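Bumblebee peptidoglycan recognition protein SA (Bombus, PDB 5XZ4) probably acts as an innate immune receptor of bumblebees, binding bacterial peptidoglycan with a preference for the Dap-type over the Lys-type form. Local coordinates at residues I76-V82 with K119-A124; I29-V34 with G135-E139. All blocks are in the same frame, centred on the assembly; numbering follows the deposited sequence.

Interaction 1 of 2, residues I76-V82 with K119-A124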
loop_
_atom_site.group_PDB
_atom_site.type_symbol
_atom_site.label_atom_id
_atom_site.label_comp_id
_atom_site.label_asym_id
_atom_site.label_seq_id
_atom_site.Cartn_x
_atom_site.Cartn_y
_atom_site.Cartn_z
ATOM N N ILE A 76 -5.105 -2.145 0.456
ATOM C CA ILE A 76 -5.929 -3.173 -0.219
ATOM C C ILE A 76 -6.848 -3.802 0.835
ATOM O O ILE A 76 -6.370 -4.356 1.824
ATOM C CB ILE A 76 -5.076 -4.292 -0.896
ATOM C CG1 ILE A 76 -3.947 -3.715 -1.781
ATOM C CG2 ILE A 76 -5.989 -5.284 -1.654
ATOM C CD1 ILE A 76 -4.439 -2.962 -3.000
ATOM N N GLY A 77 -8.159 -3.704 0.612
ATOM C CA GLY A 77 -9.135 -4.342 1.492
ATOM C C GLY A 77 -9.467 -5.771 1.123
ATOM O O GLY A 77 -9.359 -6.169 -0.052
ATOM N N GLY A 78 -9.939 -6.554 2.092
ATOM C CA GLY A 78 -10.444 -7.903 1.817
ATOM C C GLY A 78 -11.764 -7.907 1.041
ATOM O O GLY A 78 -12.229 -8.977 0.597
ATOM N N ASP A 79 -12.359 -6.721 0.877
ATOM C CA ASP A 79 -13.465 -6.513 -0.078
ATOM C C ASP A 79 -12.992 -6.489 -1.548
ATOM O O ASP A 79 -13.831 -6.429 -2.460
ATOM C CB ASP A 79 -14.232 -5.215 0.268
ATOM C CG ASP A 79 -13.374 -3.952 0.151
ATOM O OD1 ASP A 79 -12.136 -4.032 -0.051
ATOM O OD2 ASP A 79 -13.944 -2.840 0.259
ATOM N N GLY A 80 -11.674 -6.511 -1.783
ATOM C CA GLY A 80 -11.142 -6.481 -3.136
ATOM C C GLY A 80 -10.955 -5.075 -3.681
ATOM O O GLY A 80 -10.681 -4.931 -4.876
ATOM N N ASN A 81 -11.140 -4.045 -2.849
ATOM C CA ASN A 81 -11.031 -2.646 -3.263
ATOM C C ASN A 81 -9.699 -2.024 -2.894
ATOM O O ASN A 81 -9.030 -2.449 -1.935
ATOM C CB ASN A 81 -12.183 -1.825 -2.681
ATOM C CG ASN A 81 -13.501 -2.134 -3.350
ATOM O OD1 ASN A 81 -13.592 -2.180 -4.585
ATOM N ND2 ASN A 81 -14.515 -2.384 -2.544
ATOM N N VAL A 82 -9.327 -1.019 -3.682
ATOM C CA VAL A 82 -8.142 -0.200 -3.431
ATOM C C VAL A 82 -8.594 1.116 -2.792
ATOM O O VAL A 82 -9.475 1.797 -3.329
ATOM C CB VAL A 82 -7.376 0.089 -4.756
ATOM C CG1 VAL A 82 -6.152 0.971 -4.496
ATOM C CG2 VAL A 82 -6.954 -1.207 -5.443
ATOM N N LYS A 119 -8.738 -12.123 -4.151
ATOM C CA LYS A 119 -9.262 -10.819 -4.543
ATOM C C LYS A 119 -8.348 -9.671 -4.098
ATOM O O LYS A 119 -8.262 -8.664 -4.791
ATOM C CB LYS A 119 -10.728 -10.602 -4.161
ATOM C CG LYS A 119 -10.948 -10.467 -2.683
ATOM C CD LYS A 119 -12.362 -10.823 -2.235
ATOM C CE LYS A 119 -13.485 -10.394 -3.166
ATOM N NZ LYS A 119 -14.803 -10.473 -2.526
ATOM N N MET A 120 -7.631 -9.839 -2.978
ATOM C CA MET A 120 -6.672 -8.812 -2.535
ATOM C C MET A 120 -5.456 -8.800 -3.449
ATOM O O MET A 120 -5.034 -7.736 -3.905
ATOM C CB MET A 120 -6.198 -9.030 -1.087
ATOM C CG MET A 120 -7.315 -8.993 -0.048
ATOM S SD MET A 120 -6.645 -9.241 1.607
ATOM C CE MET A 120 -6.133 -7.597 2.067
ATOM N N LEU A 121 -4.896 -9.978 -3.732
ATOM C CA LEU A 121 -3.741 -10.037 -4.628
ATOM C C LEU A 121 -4.068 -9.509 -6.022
ATOM O O LEU A 121 -3.255 -8.770 -6.610
ATOM C CB LEU A 121 -3.230 -11.456 -4.723
ATOM C CG LEU A 121 -2.420 -11.911 -3.519
ATOM C CD1 LEU A 121 -2.442 -13.426 -3.548
ATOM C CD2 LEU A 121 -1.006 -11.304 -3.584
ATOM N N ASN A 122 -5.246 -9.849 -6.539
ATOM C CA ASN A 122 -5.644 -9.371 -7.854
ATOM C C ASN A 122 -5.818 -7.851 -7.881
ATOM O O ASN A 122 -5.399 -7.192 -8.835
ATOM C CB ASN A 122 -6.902 -10.086 -8.346
ATOM C CG ASN A 122 -7.097 -9.940 -9.839
ATOM O OD1 ASN A 122 -7.672 -8.960 -10.284
ATOM N ND2 ASN A 122 -6.599 -10.908 -10.625
ATOM N N ALA A 123 -6.412 -7.280 -6.842
ATOM C CA ALA A 123 -6.562 -5.816 -6.774
ATOM C C ALA A 123 -5.205 -5.109 -6.765
ATOM O O ALA A 123 -4.986 -4.117 -7.482
ATOM C CB ALA A 123 -7.389 -5.402 -5.552
ATOM N N ALA A 124 -4.276 -5.618 -5.959
ATOM C CA ALA A 124 -2.941 -5.016 -5.913
ATOM C C ALA A 124 -2.185 -5.157 -7.248
ATOM O O ALA A 124 -1.551 -4.194 -7.710
ATOM C CB ALA A 124 -2.130 -5.643 -4.797
HETATM O O HOH W 1 -14.754 -10.249 0.359
#

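Interaction 2 of 2, residues I29-V34 with G135-E139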
loop_
_atom_site.group_PDB
_atom_site.type_symbol
_atom_site.label_atom_id
_atom_site.label_comp_id
_atom_site.label_asym_id
_atom_site.label_seq_id
_atom_site.Cartn_x
_atom_site.Cartn_y
_atom_site.Cartn_z
ATOM N N ILE A 29 8.000 11.444 -10.796
ATOM C CA ILE A 29 7.184 10.480 -11.593
ATOM C C ILE A 29 7.841 10.359 -12.978
ATOM O O ILE A 29 8.170 11.396 -13.550
ATOM C CB ILE A 29 5.676 10.906 -11.714
ATOM C CG1 ILE A 29 4.794 10.262 -10.616
ATOM C CG2 ILE A 29 4.956 10.335 -12.930
ATOM C CD1 ILE A 29 5.032 10.601 -9.171
ATOM N N PRO A 30 8.046 9.147 -13.526
ATOM C CA PRO A 30 7.550 7.867 -12.988
ATOM C C PRO A 30 8.401 7.284 -11.861
ATOM O O PRO A 30 9.603 7.545 -11.758
ATOM C CB PRO A 30 7.544 6.946 -14.224
ATOM C CG PRO A 30 8.601 7.514 -15.117
ATOM C CD PRO A 30 8.560 9.007 -14.910
ATOM N N ILE A 31 7.747 6.439 -11.069
ATOM C CA ILE A 31 8.293 5.917 -9.815
ATOM C C ILE A 31 8.989 4.554 -10.023
ATOM O O ILE A 31 8.456 3.698 -10.727
ATOM C CB ILE A 31 7.121 5.766 -8.810
ATOM C CG1 ILE A 31 6.460 7.126 -8.547
ATOM C CG2 ILE A 31 7.555 5.095 -7.506
ATOM C CD1 ILE A 31 5.023 7.001 -8.078
ATOM N N PRO A 32 10.157 4.327 -9.368
ATOM C CA PRO A 32 10.931 3.096 -9.619
ATOM C C PRO A 32 10.592 1.859 -8.783
ATOM O O PRO A 32 10.870 0.741 -9.210
ATOM C CB PRO A 32 12.382 3.539 -9.369
ATOM C CG PRO A 32 12.241 4.631 -8.347
ATOM C CD PRO A 32 11.001 5.370 -8.743
ATOM N N TYR A 33 9.966 2.055 -7.612
ATOM C CA TYR A 33 9.675 0.945 -6.670
ATOM C C TYR A 33 8.226 0.930 -6.211
ATOM O O TYR A 33 7.605 1.982 -6.052
ATOM C CB TYR A 33 10.561 1.014 -5.413
ATOM C CG TYR A 33 12.029 0.785 -5.674
ATOM C CD1 TYR A 33 12.559 -0.513 -5.689
ATOM C CD2 TYR A 33 12.889 1.869 -5.883
ATOM C CE1 TYR A 33 13.925 -0.727 -5.964
ATOM C CE2 TYR A 33 14.253 1.677 -6.125
ATOM C CZ TYR A 33 14.757 0.381 -6.164
ATOM O OH TYR A 33 16.105 0.207 -6.433
ATOM N N VAL A 34 7.729 -0.280 -5.965
ATOM C CA VAL A 34 6.508 -0.485 -5.175
ATOM C C VAL A 34 6.937 -1.322 -3.970
ATOM O O VAL A 34 7.572 -2.377 -4.148
ATOM C CB VAL A 34 5.424 -1.204 -5.997
ATOM C CG1 VAL A 34 4.235 -1.616 -5.131
ATOM C CG2 VAL A 34 4.931 -0.329 -7.134
ATOM N N GLY A 135 1.633 5.239 -16.924
ATOM C CA GLY A 135 2.946 5.880 -16.927
ATOM C C GLY A 135 3.330 6.507 -15.597
ATOM O O GLY A 135 4.312 7.234 -15.516
ATOM N N ILE A 136 2.547 6.225 -14.553
ATOM C CA ILE A 136 2.844 6.682 -13.188
ATOM C C ILE A 136 4.004 5.871 -12.588
ATOM O O ILE A 136 4.849 6.411 -11.864
ATOM C CB ILE A 136 1.589 6.559 -12.286
ATOM C CG1 ILE A 136 0.414 7.385 -12.846
ATOM C CG2 ILE A 136 1.916 6.958 -10.843
ATOM C CD1 ILE A 136 -0.939 6.983 -12.301
ATOM N N LEU A 137 4.014 4.567 -12.865
ATOM C CA LEU A 137 5.106 3.670 -12.450
ATOM C C LEU A 137 5.993 3.416 -13.646
ATOM O O LEU A 137 5.493 3.346 -14.759
ATOM C CB LEU A 137 4.541 2.333 -11.935
ATOM C CG LEU A 137 3.620 2.423 -10.708
ATOM C CD1 LEU A 137 3.117 1.030 -10.352
ATOM C CD2 LEU A 137 4.343 3.031 -9.502
ATOM N N ARG A 138 7.285 3.262 -13.416
ATOM C CA ARG A 138 8.219 2.934 -14.530
ATOM C C ARG A 138 7.831 1.585 -15.145
ATOM O O ARG A 138 7.304 0.693 -14.459
ATOM C CB ARG A 138 9.643 2.862 -13.995
ATOM C CG ARG A 138 10.243 4.220 -13.664
ATOM C CD ARG A 138 11.688 4.107 -13.209
ATOM N NE ARG A 138 12.559 3.581 -14.249
ATOM C CZ ARG A 138 13.414 4.294 -14.986
ATOM N NH1 ARG A 138 14.150 3.671 -15.895
ATOM N NH2 ARG A 138 13.553 5.609 -14.824
ATOM N N GLU A 139 8.102 1.435 -16.444
ATOM C CA GLU A 139 7.848 0.170 -17.157
ATOM C C GLU A 139 8.606 -1.009 -16.515
ATOM O O GLU A 139 8.114 -2.143 -16.504
ATOM C CB GLU A 139 8.229 0.298 -18.644
ATOM C CG GLU A 139 7.490 1.392 -19.405
ATOM C CD GLU A 139 6.129 0.956 -19.915
ATOM O OE1 GLU A 139 6.045 -0.080 -20.614
ATOM O OE2 GLU A 139 5.147 1.670 -19.637
#

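Interaction 1 of 2, residues I76-V82 with K119-A124
Ile76 meets the helix through two branches, a worked case of a hairpin loop bedded on a helix by apolar side chains. With chi1 at -49° CG1 sits beside the backbone N, and CG2 is thereby anti to it and lies over the first turn, 3.8 Å from Met120 CB, while CD1 reaches further along the helix to 4.0 Å from Ala124 CB. Cut back to an alanine, the residue would lose both branches, which would probably open a gap between the hairpin and the helix surface at Met120 and Ala124. Val82, across the hairpin, adds a looser touch of its CG2 on Ala123.

The loop between strands 74-76 and 82-84 contains a type I beta turn from Gly77 to Gly80, with a G1 bulge at Gly80, and it rests on helix 118-134 of the amidase-like PGRP fold. Asp79 fixes it from within by an Asx turn, OD1 accepting from Asn81 N at 3.0 Å; OD2 is held by Asn81 ND2 and Tyr83 OH.

Carbonyl oxygens of the hairpin meet side-chain carbons of the helix. Ala123 CB sits 3.4 Å from Gly80 O, and Met120, bent at chi3 (84°), brings CE to 3.3 Å from Ile76 O while its CG passes over Gly78 CA.

The polar link is indirect: a water donates to Gly78 O at 2.8 Å and accepts from Lys119 NZ at 2.9 Å. The aliphatic part of Lys119 runs alongside the turn, its CD 3.4 Å from Gly78 O.

Interaction 2 of 2, residues I29-V34 with G135-E139
With CG1 beside its backbone N (chi1 -61°), Ile31 sends CD1 alongside Ile136, pointing the same way, to 4.2 Å from Ile136 CG2. Leu137 has the same first torsion, and its CG, anti to the carbonyl carbon, brings the two methyls back to the other strand: CD2 meets Ile31 CB at 4.0 Å, and the Leu137 and Val34 side chains cross at about a right angle, with Leu137 CD1 3.9 Å from Val34 CG2.

The backbones illustrate a parallel bridge in miniature. Ile31, paired with Leu137, donates from N to Ile136 O at 3.0 Å and accepts at O from Arg138 N, also at 3.0 Å and nearly straight (175°). Beside the first of these bonds, Pro30, which follows a cis peptide, adds a CA-H...O contact to Ile136 O.

On the outer side the arginine is used for its carbons. Arg138 CG packs at 3.9 Å from Pro30 CB, CD lies against Pro32, and NE is salt-bridged to Asp140.

Gly135, with positive phi, takes the chain out of helix 118-134 into this short strand. Strand 31-38 then runs on between strands 102-107 and 141-145, where Val34 packs on Val103, Ile105, Ile141 and Val143.

The two contacts show how one helix can be tied to a sheet at both ends by different chemistry. Interaction 1 engages the N-terminal turns of helix 118-134, interaction 2 the chain just beyond its C-terminus; their centres are 20 Å apart and they do not touch. Interaction 1 is mostly buried and joins the hairpin to the helix through side-chain packing, contacts of carbonyl oxygens with side-chain carbons, and a bridging water. Interaction 2, only partly buried, is strand to strand, and backbone hydrogen bonds carry it, with Ile31 and Leu137 on a common face and prolines and an arginine toward the surface. Both lead into the same mixed sheet, through edge strand 82-84 and its neighbour 74-76 in one case and strand 31-38 in the other.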